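Local coordinates for 11S globulin subunit beta (Cucurbita maxima, PDB 2E9Q), which serves as a seed storage protein, a nutrient reservoir of the pumpkin seed whose subunits assemble into hexamers, at residues 74-79 with 145-150; 78-83 with 177-182; 82-87 with 139-144; 164-169 with 319-324; 283-288 with 313-318. All coordinates share one frame; numbering follows the deposited sequence. Where two conformers were deposited one is given.

Contact 1. Residues 74-79 with 145-150; sequences GLLLPG and HWMYNR
The carbonyl oxygen of His145 is approached by three groups of the facing strand and its solvent: Gly79 N donates to His145 O over 3.3 Å, Pro78 CA makes a CA-H...O contact of 3.0 Å with His145 O, and a water bonded to His145 O also donates to Leu77 O at 2.6 Å. They gather at a beta bulge, where Leu77 and Pro78 together stand opposite Trp146 and the register shifts by one. Before the bulge, Leu76 N donates to Met147 O at 2.8 Å and Asn149 N to Gly74 O at 3.0 Å. With CG anti to the backbone N (chi1 170°), Tyr148 brings CD1 to 3.4 Å from Gly74 O, while Leu75 CB lies at its ring edge. Replacing Tyr148 by an alanine would probably open a gap beside Gly74 and leave Phe249 without its ring partner. Trp146 meets Pro78 at its edge and packs on Leu420 of the second subunit. The bulged antiparallel pair is part of the jelly-roll beta-barrel of the N-terminal cupin.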
# COMPACT_ATOMS: atom_id res chain seq x y z
N GLY A 74 -22.09 -30.45 -12.65
CA GLY A 74 -22.36 -29.09 -12.22
C GLY A 74 -21.42 -28.06 -12.82
O GLY A 74 -20.22 -28.29 -12.93
N LEU A 75 -21.97 -26.91 -13.19
CA LEU A 75 -21.18 -25.83 -13.76
C LEU A 75 -21.33 -24.51 -12.99
O LEU A 75 -22.41 -23.93 -12.95
CB LEU A 75 -21.58 -25.61 -15.22
CG LEU A 75 -20.99 -24.37 -15.91
CD1 LEU A 75 -19.49 -24.59 -16.17
CD2 LEU A 75 -21.73 -24.09 -17.22
N LEU A 76 -20.26 -24.06 -12.35
CA LEU A 76 -20.28 -22.79 -11.64
C LEU A 76 -20.12 -21.77 -12.75
O LEU A 76 -19.10 -21.75 -13.43
CB LEU A 76 -19.11 -22.70 -10.66
CG LEU A 76 -18.85 -21.34 -9.99
CD1 LEU A 76 -20.09 -20.85 -9.23
CD2 LEU A 76 -17.66 -21.49 -9.04
N LEU A 77 -21.14 -20.95 -12.95
CA LEU A 77 -21.09 -19.96 -14.01
C LEU A 77 -19.92 -19.00 -13.83
O LEU A 77 -19.49 -18.73 -12.71
CB LEU A 77 -22.41 -19.19 -14.05
CG LEU A 77 -23.63 -20.12 -14.07
CD1 LEU A 77 -24.90 -19.30 -14.13
CD2 LEU A 77 -23.54 -21.05 -15.27
N PRO A 78 -19.40 -18.48 -14.95
CA PRO A 78 -18.26 -17.54 -14.93
C PRO A 78 -18.56 -16.16 -14.38
O PRO A 78 -19.59 -15.56 -14.67
CB PRO A 78 -17.83 -17.48 -16.39
CG PRO A 78 -19.12 -17.62 -17.12
CD PRO A 78 -19.82 -18.73 -16.34
N GLY A 79 -17.63 -15.66 -13.59
CA GLY A 79 -17.75 -14.33 -13.04
C GLY A 79 -16.38 -13.87 -12.61
O GLY A 79 -15.43 -14.66 -12.59
N HIS A 145 -13.73 -16.64 -14.31
CA HIS A 145 -13.42 -18.05 -14.33
C HIS A 145 -14.69 -18.84 -14.11
O HIS A 145 -15.67 -18.32 -13.59
CB HIS A 145 -12.41 -18.39 -13.23
CG HIS A 145 -12.94 -18.22 -11.84
ND1 HIS A 145 -12.97 -19.25 -10.93
CD2 HIS A 145 -13.45 -17.14 -11.20
CE1 HIS A 145 -13.48 -18.82 -9.79
NE2 HIS A 145 -13.78 -17.54 -9.93
N TRP A 146 -14.66 -20.10 -14.54
CA TRP A 146 -15.80 -20.99 -14.39
C TRP A 146 -15.24 -22.37 -14.08
O TRP A 146 -14.13 -22.72 -14.51
CB TRP A 146 -16.64 -21.03 -15.67
CG TRP A 146 -15.87 -21.39 -16.90
CD1 TRP A 146 -15.33 -20.52 -17.81
CD2 TRP A 146 -15.54 -22.71 -17.37
NE1 TRP A 146 -14.69 -21.21 -18.81
CE2 TRP A 146 -14.81 -22.55 -18.57
CE3 TRP A 146 -15.79 -24.00 -16.89
CZ2 TRP A 146 -14.32 -23.65 -19.31
CZ3 TRP A 146 -15.31 -25.10 -17.63
CH2 TRP A 146 -14.58 -24.91 -18.82
N MET A 147 -15.98 -23.16 -13.32
CA MET A 147 -15.53 -24.49 -12.98
C MET A 147 -16.63 -25.51 -13.20
O MET A 147 -17.81 -25.23 -12.99
CB MET A 147 -15.05 -24.52 -11.53
CG MET A 147 -13.80 -23.68 -11.31
SD MET A 147 -13.25 -23.63 -9.61
CE MET A 147 -14.05 -22.13 -9.05
N TYR A 148 -16.21 -26.69 -13.66
CA TYR A 148 -17.11 -27.78 -13.96
C TYR A 148 -16.66 -29.04 -13.25
O TYR A 148 -15.47 -29.34 -13.18
CB TYR A 148 -17.14 -28.02 -15.47
CG TYR A 148 -17.85 -29.29 -15.88
CD1 TYR A 148 -19.24 -29.33 -15.98
CD2 TYR A 148 -17.14 -30.45 -16.14
CE1 TYR A 148 -19.90 -30.51 -16.33
CE2 TYR A 148 -17.79 -31.64 -16.48
CZ TYR A 148 -19.17 -31.65 -16.58
OH TYR A 148 -19.81 -32.82 -16.93
N ASN A 149 -17.62 -29.78 -12.72
CA ASN A 149 -17.33 -31.02 -12.03
C ASN A 149 -17.49 -32.14 -13.06
O ASN A 149 -18.55 -32.29 -13.67
CB ASN A 149 -18.32 -31.22 -10.88
CG ASN A 149 -18.05 -32.48 -10.08
OD1 ASN A 149 -16.98 -33.08 -10.19
ND2 ASN A 149 -19.02 -32.88 -9.26
N ARG A 150 -16.42 -32.91 -13.27
CA ARG A 150 -16.46 -34.01 -14.23
C ARG A 150 -16.29 -35.35 -13.52
O ARG A 150 -16.11 -36.39 -14.15
CB ARG A 150 -15.38 -33.83 -15.31
CG ARG A 150 -13.96 -34.23 -14.93
CD ARG A 150 -13.02 -33.98 -16.12
NE ARG A 150 -11.77 -34.74 -16.08
CZ ARG A 150 -10.73 -34.46 -15.29
NH1 ARG A 150 -10.77 -33.43 -14.46
NH2 ARG A 150 -9.64 -35.21 -15.35
O HOH W 1 -17.35 -18.36 -11.37

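Contact 2. Residues 78-83 with 177-182; sequences PGFSNA and FYLAGR
Phe80 places CG between its backbone N and carbonyl carbon (chi1 53°), whereas Phe177 turns CG anti to its carbonyl carbon (chi1 -56°), and the two rings end up on the same face of the sheet with planes only 5° apart. They are slid well past each other, with the centroid of the Phe80 ring 5.0 Å from that of Phe177, so the overlap is slight. Over one face of the Phe80 ring lies instead CB of Phe177, a CH-pi contact in which Phe177 CB lies 3.5 Å from the Phe80 centroid. Leu179 comes in the ring plane, CD2 reaching the Phe80 edge at CE1 over 3.7 Å. Beneath the rings the backbones form a hydrogen-bonded pair: Phe177 N donates to Phe80 O at 2.6 Å and Phe80 N to Phe177 O at 2.8 Å. Further along, Leu179 N gives an almost straight bond of 2.9 Å to Pro78 O. Between these bonds Gly79 CA approaches Tyr178 CA to 3.9 Å, so close that a CB on Gly79 would run into Phe177 O. Tyr339 of the second subunit stacks on Phe80, and Tyr429 of that subunit is hydrogen-bonded to Leu179 O. The short strand 176-178 thus lies antiparallel along strand 74-81 of the N-terminal cupin barrel, where that barrel meets its neighbour in the assembly.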
# COMPACT_ATOMS: atom_id res chain seq x y z
N PRO A 78 -19.40 -18.48 -14.95
CA PRO A 78 -18.26 -17.54 -14.93
C PRO A 78 -18.56 -16.16 -14.38
O PRO A 78 -19.59 -15.56 -14.67
CB PRO A 78 -17.83 -17.48 -16.39
CG PRO A 78 -19.12 -17.62 -17.12
CD PRO A 78 -19.82 -18.73 -16.34
N GLY A 79 -17.63 -15.66 -13.59
CA GLY A 79 -17.75 -14.33 -13.04
C GLY A 79 -16.38 -13.87 -12.61
O GLY A 79 -15.43 -14.66 -12.59
N PHE A 80 -16.25 -12.59 -12.28
CA PHE A 80 -14.98 -12.05 -11.83
C PHE A 80 -15.23 -11.19 -10.60
O PHE A 80 -16.33 -10.66 -10.44
CB PHE A 80 -14.29 -11.21 -12.92
CG PHE A 80 -15.14 -10.13 -13.52
CD1 PHE A 80 -16.04 -10.40 -14.54
CD2 PHE A 80 -15.03 -8.81 -13.07
CE1 PHE A 80 -16.81 -9.39 -15.12
CE2 PHE A 80 -15.80 -7.80 -13.64
CZ PHE A 80 -16.68 -8.09 -14.66
N SER A 81 -14.23 -11.05 -9.74
CA SER A 81 -14.37 -10.25 -8.53
C SER A 81 -13.25 -9.24 -8.32
O SER A 81 -12.17 -9.34 -8.93
CB SER A 81 -14.49 -11.17 -7.30
OG SER A 81 -13.48 -12.15 -7.29
N ASN A 82 -13.53 -8.26 -7.45
CA ASN A 82 -12.60 -7.18 -7.15
C ASN A 82 -11.43 -7.60 -6.27
O ASN A 82 -10.56 -6.80 -5.98
CB ASN A 82 -13.35 -6.03 -6.48
CG ASN A 82 -13.96 -6.42 -5.14
OD1 ASN A 82 -14.39 -7.56 -4.94
ND2 ASN A 82 -14.03 -5.47 -4.22
N ALA A 83 -11.42 -8.86 -5.85
CA ALA A 83 -10.36 -9.34 -4.98
C ALA A 83 -9.72 -10.62 -5.51
O ALA A 83 -10.38 -11.43 -6.16
CB ALA A 83 -10.92 -9.59 -3.58
N PHE A 177 -18.89 -10.24 -10.12
CA PHE A 177 -19.63 -9.91 -11.34
C PHE A 177 -19.81 -11.15 -12.22
O PHE A 177 -18.86 -11.64 -12.83
CB PHE A 177 -18.88 -8.84 -12.16
CG PHE A 177 -18.58 -7.57 -11.39
CD1 PHE A 177 -17.66 -7.57 -10.35
CD2 PHE A 177 -19.25 -6.39 -11.70
CE1 PHE A 177 -17.40 -6.40 -9.62
CE2 PHE A 177 -18.99 -5.21 -10.97
CZ PHE A 177 -18.07 -5.22 -9.93
N TYR A 178 -21.05 -11.64 -12.29
CA TYR A 178 -21.36 -12.82 -13.09
C TYR A 178 -21.72 -12.46 -14.52
O TYR A 178 -22.44 -11.49 -14.77
CB TYR A 178 -22.52 -13.60 -12.45
CG TYR A 178 -22.09 -14.49 -11.31
CD1 TYR A 178 -22.06 -14.02 -9.99
CD2 TYR A 178 -21.66 -15.78 -11.55
CE1 TYR A 178 -21.60 -14.84 -8.95
CE2 TYR A 178 -21.20 -16.60 -10.53
CZ TYR A 178 -21.17 -16.13 -9.23
OH TYR A 178 -20.70 -16.98 -8.26
N LEU A 179 -21.21 -13.25 -15.47
CA LEU A 179 -21.49 -13.01 -16.88
C LEU A 179 -22.81 -13.64 -17.32
O LEU A 179 -23.40 -13.22 -18.31
CB LEU A 179 -20.37 -13.55 -17.76
CG LEU A 179 -18.93 -13.07 -17.52
CD1 LEU A 179 -18.11 -13.34 -18.78
CD2 LEU A 179 -18.90 -11.59 -17.22
N ALA A 180 -23.28 -14.65 -16.59
CA ALA A 180 -24.54 -15.32 -16.94
C ALA A 180 -25.35 -15.73 -15.73
O ALA A 180 -24.86 -15.73 -14.60
CB ALA A 180 -24.26 -16.54 -17.80
N GLY A 181 -26.61 -16.11 -15.98
CA GLY A 181 -27.48 -16.55 -14.90
C GLY A 181 -28.01 -15.42 -14.04
O GLY A 181 -27.89 -14.25 -14.39
N ARG A 182 -28.60 -15.77 -12.91
CA ARG A 182 -29.15 -14.77 -12.01
C ARG A 182 -28.87 -15.21 -10.59
O ARG A 182 -29.73 -15.80 -9.93
CB ARG A 182 -30.64 -14.62 -12.24
CG ARG A 182 -31.22 -13.33 -11.71
CD ARG A 182 -32.72 -13.38 -11.86
NE ARG A 182 -33.29 -14.47 -11.05
CZ ARG A 182 -34.46 -15.04 -11.29
NH1 ARG A 182 -34.89 -16.02 -10.51
NH2 ARG A 182 -35.20 -14.65 -12.33

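Contact 3. Residues 82-87 with 139-144; sequences NAPKLI and VPAGVS
The methyl of Ala141 sits over one face of the peptide group joining Ala83 to Pro84, with Ala141 CB 3.7 Å from both Ala83 C and Pro84 N. The Pro84 ring adds an apolar contact, its CG 4.1 Å from Ala141 CB. This is the place in the N-terminal cupin barrel where strand 85-91 runs antiparallel to strand 135-139, and where the chain leaves the latter through a type II turn, Pro140 to Val143, on its way to strand 145-149. Gly142 takes the positive phi of that turn, at backbone angles where a CB would jam against the carbonyl oxygen of Ala141; its own O is hydrogen-bonded to Tyr339 OH of the second subunit. Lys85 and Val139 form a hydrogen-bonded pair, Lys85 N donating to Val139 O at 2.8 Å and Val139 N to Lys85 O at 2.9 Å. Both donors lie somewhat tilted from the carbonyl planes. A water lies 2.6 Å from Ala83 O and 3.1 Å from Val139 O, beside this pair. Ile87, with CG1 anti to its carbonyl carbon (chi1 -64°), packs beside His145 and Met147, so that its CD1 meets CG2 of Val139 at 4.1 Å.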
# COMPACT_ATOMS: atom_id res chain seq x y z
N ASN A 82 -13.53 -8.26 -7.45
CA ASN A 82 -12.60 -7.18 -7.15
C ASN A 82 -11.43 -7.60 -6.27
O ASN A 82 -10.56 -6.80 -5.98
CB ASN A 82 -13.35 -6.03 -6.48
CG ASN A 82 -13.96 -6.42 -5.14
OD1 ASN A 82 -14.39 -7.56 -4.94
ND2 ASN A 82 -14.03 -5.47 -4.22
N ALA A 83 -11.42 -8.86 -5.85
CA ALA A 83 -10.36 -9.34 -4.98
C ALA A 83 -9.72 -10.62 -5.51
O ALA A 83 -10.38 -11.43 -6.16
CB ALA A 83 -10.92 -9.59 -3.58
N PRO A 84 -8.42 -10.82 -5.25
CA PRO A 84 -7.69 -12.01 -5.70
C PRO A 84 -8.19 -13.20 -4.87
O PRO A 84 -8.59 -13.04 -3.70
CB PRO A 84 -6.23 -11.69 -5.35
CG PRO A 84 -6.21 -10.21 -5.12
CD PRO A 84 -7.53 -9.93 -4.49
N LYS A 85 -8.13 -14.39 -5.46
CA LYS A 85 -8.59 -15.58 -4.77
C LYS A 85 -7.68 -16.78 -4.94
O LYS A 85 -6.98 -16.94 -5.94
CB LYS A 85 -9.98 -16.00 -5.28
CG LYS A 85 -11.12 -15.05 -4.96
CD LYS A 85 -12.35 -15.47 -5.75
CE LYS A 85 -13.55 -14.58 -5.44
NZ LYS A 85 -14.79 -15.10 -6.08
N LEU A 86 -7.73 -17.64 -3.93
CA LEU A 86 -7.02 -18.88 -3.92
C LEU A 86 -8.18 -19.83 -3.69
O LEU A 86 -9.12 -19.50 -2.96
CB LEU A 86 -6.02 -18.94 -2.78
CG LEU A 86 -4.54 -18.91 -3.14
CD1 LEU A 86 -4.27 -18.18 -4.44
CD2 LEU A 86 -3.81 -18.28 -1.98
N ILE A 87 -8.12 -20.99 -4.32
CA ILE A 87 -9.19 -21.97 -4.19
C ILE A 87 -8.59 -23.33 -3.97
O ILE A 87 -7.89 -23.86 -4.83
CB ILE A 87 -10.04 -22.01 -5.46
CG1 ILE A 87 -10.73 -20.67 -5.66
CG2 ILE A 87 -11.02 -23.15 -5.39
CD1 ILE A 87 -11.64 -20.60 -6.87
N VAL A 139 -6.80 -17.32 -8.79
CA VAL A 139 -7.69 -16.52 -9.61
C VAL A 139 -7.40 -15.06 -9.30
O VAL A 139 -7.86 -14.53 -8.29
CB VAL A 139 -9.18 -16.81 -9.31
CG1 VAL A 139 -10.05 -16.00 -10.26
CG2 VAL A 139 -9.47 -18.29 -9.46
N PRO A 140 -6.62 -14.38 -10.16
CA PRO A 140 -6.31 -12.97 -9.92
C PRO A 140 -7.57 -12.13 -9.95
O PRO A 140 -8.59 -12.54 -10.52
CB PRO A 140 -5.37 -12.60 -11.07
CG PRO A 140 -4.72 -13.91 -11.42
CD PRO A 140 -5.89 -14.89 -11.33
N ALA A 141 -7.50 -10.95 -9.34
CA ALA A 141 -8.63 -10.04 -9.31
C ALA A 141 -8.99 -9.54 -10.71
O ALA A 141 -8.10 -9.27 -11.52
CB ALA A 141 -8.31 -8.86 -8.40
N GLY A 142 -10.28 -9.41 -10.98
CA GLY A 142 -10.75 -8.94 -12.27
C GLY A 142 -10.78 -9.99 -13.37
O GLY A 142 -11.20 -9.73 -14.50
N VAL A 143 -10.36 -11.20 -13.04
CA VAL A 143 -10.34 -12.28 -14.01
C VAL A 143 -11.55 -13.20 -13.84
O VAL A 143 -11.81 -13.69 -12.73
CB VAL A 143 -9.05 -13.11 -13.86
CG1 VAL A 143 -9.06 -14.26 -14.83
CG2 VAL A 143 -7.84 -12.21 -14.07
N SER A 144 -12.27 -13.45 -14.93
CA SER A 144 -13.44 -14.32 -14.86
C SER A 144 -13.01 -15.77 -14.99
O SER A 144 -12.05 -16.09 -15.68
CB SER A 144 -14.44 -13.98 -15.97
OG SER A 144 -13.92 -14.33 -17.24
O HOH W 2 -10.56 -13.11 -8.07

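Contact 4. Residues 164-169 with 319-324; sequences RNVANQ and QVRLSA
Asn165 directs its amide to the end of helix 317-320: CG is anti to the backbone N (chi1 -174°), and ND2 donates to Val320 O at 2.6 Å. The acceptor lies close to the plane of the amide, and the donor sits almost in line with the Val320 carbonyl. On the other side of the amide, Asn165 OD1 accepts from Ala167 N at 2.8 Å, making an Asx turn at the head of the type I turn from Asn165 to Asn168. Bonds at both ends of the amide fix its rotation. CD2 of Leu322 lies 4.1 Å from ND2 of Asn165, while Pro84, in the loop before strand 85-91, packs against this side chain. Arg321, which leaves the helix with positive phi, sends its extended chain obliquely across Val166, and the approach of Val166 CG1 to Arg321 NE is so short that its details are doubtful. The contact ties the loop after strand 155-162, in the N-terminal cupin, to the helix end of the C-terminal one. A neutral amide answers a carbonyl at the C-terminal end of a one-turn helix, and the N-H received at OD1 would probably polarise the group and make ND2 a better donor.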
# COMPACT_ATOMS: atom_id res chain seq x y z
N ARG A 164 -8.34 -6.82 1.35
CA ARG A 164 -7.35 -5.80 1.68
C ARG A 164 -6.13 -6.13 0.83
O ARG A 164 -5.00 -6.19 1.32
CB ARG A 164 -6.99 -5.83 3.17
CG ARG A 164 -8.05 -5.20 4.06
CD ARG A 164 -7.52 -5.04 5.48
NE ARG A 164 -8.58 -4.64 6.40
CZ ARG A 164 -9.18 -3.46 6.37
NH1 ARG A 164 -10.14 -3.19 7.25
NH2 ARG A 164 -8.83 -2.54 5.48
N ASN A 165 -6.38 -6.37 -0.45
CA ASN A 165 -5.31 -6.70 -1.36
C ASN A 165 -5.04 -5.49 -2.24
O ASN A 165 -5.97 -4.80 -2.67
CB ASN A 165 -5.70 -7.90 -2.21
CG ASN A 165 -4.55 -8.40 -3.09
OD1 ASN A 165 -4.25 -7.81 -4.13
ND2 ASN A 165 -3.91 -9.47 -2.66
N VAL A 166 -3.76 -5.23 -2.50
CA VAL A 166 -3.36 -4.11 -3.34
C VAL A 166 -4.20 -4.04 -4.63
O VAL A 166 -4.54 -2.95 -5.10
CB VAL A 166 -1.85 -4.21 -3.69
CG1 VAL A 166 -1.58 -5.46 -4.51
CG2 VAL A 166 -1.41 -2.96 -4.44
N ALA A 167 -4.55 -5.20 -5.18
CA ALA A 167 -5.33 -5.27 -6.42
C ALA A 167 -6.75 -4.70 -6.32
O ALA A 167 -7.34 -4.32 -7.32
CB ALA A 167 -5.39 -6.71 -6.92
N ASN A 168 -7.30 -4.64 -5.11
CA ASN A 168 -8.66 -4.10 -4.94
C ASN A 168 -8.60 -2.63 -4.57
O ASN A 168 -8.11 -2.27 -3.50
CB ASN A 168 -9.41 -4.91 -3.88
CG ASN A 168 -10.71 -4.27 -3.45
OD1 ASN A 168 -11.37 -3.57 -4.21
ND2 ASN A 168 -11.10 -4.53 -2.20
N GLN A 169 -9.10 -1.77 -5.45
CA GLN A 169 -9.07 -0.34 -5.20
C GLN A 169 -10.42 0.23 -4.78
O GLN A 169 -10.56 1.45 -4.64
CB GLN A 169 -8.60 0.42 -6.45
CG GLN A 169 -7.25 -0.03 -7.00
CD GLN A 169 -6.68 0.96 -8.01
OE1 GLN A 169 -7.34 1.94 -8.37
NE2 GLN A 169 -5.47 0.70 -8.48
N GLN A 319 2.28 -11.98 -7.75
CA GLN A 319 1.34 -10.98 -8.24
C GLN A 319 0.07 -10.86 -7.41
O GLN A 319 -0.45 -9.76 -7.26
CB GLN A 319 0.96 -11.25 -9.70
CG GLN A 319 0.14 -10.11 -10.32
CD GLN A 319 -1.36 -10.40 -10.39
OE1 GLN A 319 -2.18 -9.49 -10.55
NE2 GLN A 319 -1.72 -11.68 -10.28
N VAL A 320 -0.45 -11.97 -6.87
CA VAL A 320 -1.66 -11.85 -6.06
C VAL A 320 -1.32 -11.53 -4.60
O VAL A 320 -2.16 -11.04 -3.85
CB VAL A 320 -2.54 -13.14 -6.11
CG1 VAL A 320 -3.11 -13.31 -7.49
CG2 VAL A 320 -1.75 -14.35 -5.72
N ARG A 321 -0.07 -11.78 -4.22
CA ARG A 321 0.40 -11.53 -2.86
C ARG A 321 -0.34 -12.39 -1.84
O ARG A 321 -0.76 -11.92 -0.79
CB ARG A 321 0.23 -10.04 -2.50
CG ARG A 321 0.80 -9.10 -3.55
CD ARG A 321 1.03 -7.71 -2.98
NE ARG A 321 1.14 -6.70 -4.02
CZ ARG A 321 1.90 -6.81 -5.11
NH1 ARG A 321 2.64 -7.89 -5.30
NH2 ARG A 321 1.94 -5.82 -6.00
N LEU A 322 -0.48 -13.67 -2.17
CA LEU A 322 -1.14 -14.62 -1.29
C LEU A 322 -0.35 -15.92 -1.39
O LEU A 322 0.42 -16.11 -2.34
CB LEU A 322 -2.58 -14.87 -1.75
CG LEU A 322 -3.56 -13.70 -1.88
CD1 LEU A 322 -4.87 -14.22 -2.44
CD2 LEU A 322 -3.79 -13.03 -0.54
N SER A 323 -0.52 -16.80 -0.41
CA SER A 323 0.13 -18.10 -0.41
C SER A 323 -0.66 -19.03 0.51
O SER A 323 -1.62 -18.60 1.14
CB SER A 323 1.61 -17.99 0.02
OG SER A 323 1.80 -17.33 1.26
N ALA A 324 -0.28 -20.31 0.55
CA ALA A 324 -0.99 -21.29 1.37
C ALA A 324 -0.11 -22.42 1.86
O ALA A 324 0.94 -22.72 1.27
CB ALA A 324 -2.16 -21.87 0.58

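Contact 5. Residues 283-288 with 313-318; sequences TLRLKQ and TLPILR
Strand 287-289, an outermost strand of the N-terminal cupin's large sheet, and the residues leading into it lie against the type I turn from Leu314 to Leu317, which runs into helix 317-320. The approach to this strand follows directly on Cys282, which is disulfide-linked to Cys103. Gln288, extended with CG anti to the backbone N (chi1 178°), crosses Thr313 at about a right angle, and its OE1 lies 2.7 Å from Thr313 OG1. Thr313 OG1 is also hydrogen-bonded to Asn310 O. The NE2 of Gln288 is hydrogen-bonded to Thr308 O. A leucine in place of Gln288 is likely to leave Thr308 O without this donor and to end the polar contact with Thr313. Leu314 CD1 lies 3.3 Å from Lys287 O. Leu284 uses both methyls: its CD2 touches Pro315 CB at 4.0 Å, and its CD1 meets Ile316 CD1 at 3.8 Å. Between the two backbones, one water donates to Arg285 O at 2.6 Å and accepts from Ile316 N at 2.9 Å.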
# COMPACT_ATOMS: atom_id res chain seq x y z
N THR A 283 2.46 -17.33 -19.48
CA THR A 283 3.01 -18.67 -19.37
C THR A 283 3.06 -19.20 -17.93
O THR A 283 3.34 -20.37 -17.70
CB THR A 283 4.44 -18.72 -19.97
OG1 THR A 283 4.80 -20.09 -20.22
CG2 THR A 283 5.46 -18.09 -19.01
N LEU A 284 2.78 -18.34 -16.96
CA LEU A 284 2.81 -18.74 -15.55
C LEU A 284 1.76 -19.80 -15.20
O LEU A 284 0.65 -19.77 -15.72
CB LEU A 284 2.60 -17.52 -14.66
CG LEU A 284 3.64 -16.42 -14.81
CD1 LEU A 284 3.35 -15.30 -13.82
CD2 LEU A 284 5.03 -16.99 -14.58
N ARG A 285 2.12 -20.75 -14.35
CA ARG A 285 1.14 -21.75 -13.96
C ARG A 285 0.14 -21.03 -13.04
O ARG A 285 0.47 -20.02 -12.42
CB ARG A 285 1.81 -22.90 -13.20
CG ARG A 285 3.31 -22.96 -13.39
CD ARG A 285 4.02 -22.46 -12.15
NE ARG A 285 5.36 -21.97 -12.42
CZ ARG A 285 5.61 -20.91 -13.18
NH1 ARG A 285 6.86 -20.51 -13.38
NH2 ARG A 285 4.62 -20.26 -13.74
N LEU A 286 -1.09 -21.54 -13.00
CA LEU A 286 -2.14 -20.93 -12.19
C LEU A 286 -2.62 -21.89 -11.12
O LEU A 286 -3.71 -21.74 -10.57
CB LEU A 286 -3.31 -20.51 -13.08
CG LEU A 286 -2.94 -19.56 -14.21
CD1 LEU A 286 -4.19 -19.00 -14.86
CD2 LEU A 286 -2.09 -18.43 -13.65
N LYS A 287 -1.81 -22.90 -10.84
CA LYS A 287 -2.14 -23.87 -9.82
C LYS A 287 -0.91 -24.64 -9.41
O LYS A 287 0.11 -24.63 -10.10
CB LYS A 287 -3.21 -24.84 -10.31
CG LYS A 287 -2.77 -25.89 -11.32
CD LYS A 287 -3.86 -26.97 -11.45
CE LYS A 287 -3.56 -28.01 -12.51
NZ LYS A 287 -3.93 -27.54 -13.89
N GLN A 288 -1.04 -25.29 -8.25
CA GLN A 288 0.00 -26.12 -7.67
C GLN A 288 -0.71 -27.10 -6.73
O GLN A 288 -1.54 -26.70 -5.92
CB GLN A 288 0.99 -25.28 -6.86
CG GLN A 288 2.09 -26.11 -6.17
CD GLN A 288 2.98 -25.29 -5.24
OE1 GLN A 288 3.18 -24.10 -5.45
NE2 GLN A 288 3.52 -25.94 -4.21
N THR A 313 7.52 -21.34 -5.32
CA THR A 313 7.06 -22.56 -5.97
C THR A 313 6.01 -22.30 -7.03
O THR A 313 5.77 -23.12 -7.91
CB THR A 313 6.44 -23.54 -4.97
OG1 THR A 313 5.30 -22.93 -4.35
CG2 THR A 313 7.44 -23.93 -3.91
N LEU A 314 5.35 -21.15 -6.93
CA LEU A 314 4.33 -20.79 -7.89
C LEU A 314 4.45 -19.29 -8.09
O LEU A 314 3.81 -18.50 -7.38
CB LEU A 314 2.94 -21.18 -7.36
CG LEU A 314 1.73 -20.93 -8.28
CD1 LEU A 314 1.82 -21.82 -9.52
CD2 LEU A 314 0.45 -21.23 -7.51
N PRO A 315 5.28 -18.87 -9.06
CA PRO A 315 5.58 -17.49 -9.44
C PRO A 315 4.40 -16.53 -9.45
O PRO A 315 4.53 -15.37 -9.06
CB PRO A 315 6.18 -17.64 -10.84
CG PRO A 315 6.92 -18.93 -10.72
CD PRO A 315 5.93 -19.82 -9.99
N ILE A 316 3.25 -16.99 -9.90
CA ILE A 316 2.09 -16.13 -9.96
C ILE A 316 1.66 -15.56 -8.59
O ILE A 316 1.03 -14.52 -8.51
CB ILE A 316 0.91 -16.87 -10.65
CG1 ILE A 316 -0.23 -15.90 -10.93
CG2 ILE A 316 0.43 -18.01 -9.80
CD1 ILE A 316 0.18 -14.72 -11.74
N LEU A 317 2.02 -16.24 -7.50
CA LEU A 317 1.65 -15.77 -6.17
C LEU A 317 2.25 -14.40 -5.86
O LEU A 317 1.69 -13.62 -5.08
CB LEU A 317 2.08 -16.80 -5.13
CG LEU A 317 1.34 -18.12 -5.35
CD1 LEU A 317 1.71 -19.12 -4.28
CD2 LEU A 317 -0.17 -17.85 -5.34
N ARG A 318 3.39 -14.10 -6.48
CA ARG A 318 4.05 -12.82 -6.30
C ARG A 318 3.09 -11.71 -6.73
O ARG A 318 3.07 -10.64 -6.15
CB ARG A 318 5.32 -12.79 -7.16
CG ARG A 318 6.27 -11.62 -6.92
CD ARG A 318 7.30 -11.54 -8.06
NE ARG A 318 8.28 -10.46 -7.89
CZ ARG A 318 9.11 -10.04 -8.85
NH1 ARG A 318 9.09 -10.60 -10.05
NH2 ARG A 318 9.97 -9.06 -8.60
O HOH W 3 2.82 -19.21 -11.65

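Contacts 1 and 2 use overlapping parts of strand 74-81, sharing Pro78 and Gly79, and have centres 11 Å apart. Contact 3 follows on: Ser81 O lies 2.8 Å from Gly142 N, a probable hydrogen bond, and Ile87 packs on Met147 of contact 1. From there Pro84 leads to Asn165 of contact 4, whose centre is only 9 Å from that of contact 3. Contact 5 joins contact 4 through helix 317-320, with Leu317 CB 3.3 Å from Leu322 O. Contacts 1 to 4 all touch the second subunit, whereas contact 5 touches none. The Thr313 side chain lies about 12 Å from that of Arg447, a magnesium-binding residue; contacts 1 to 4 lie away from such sites.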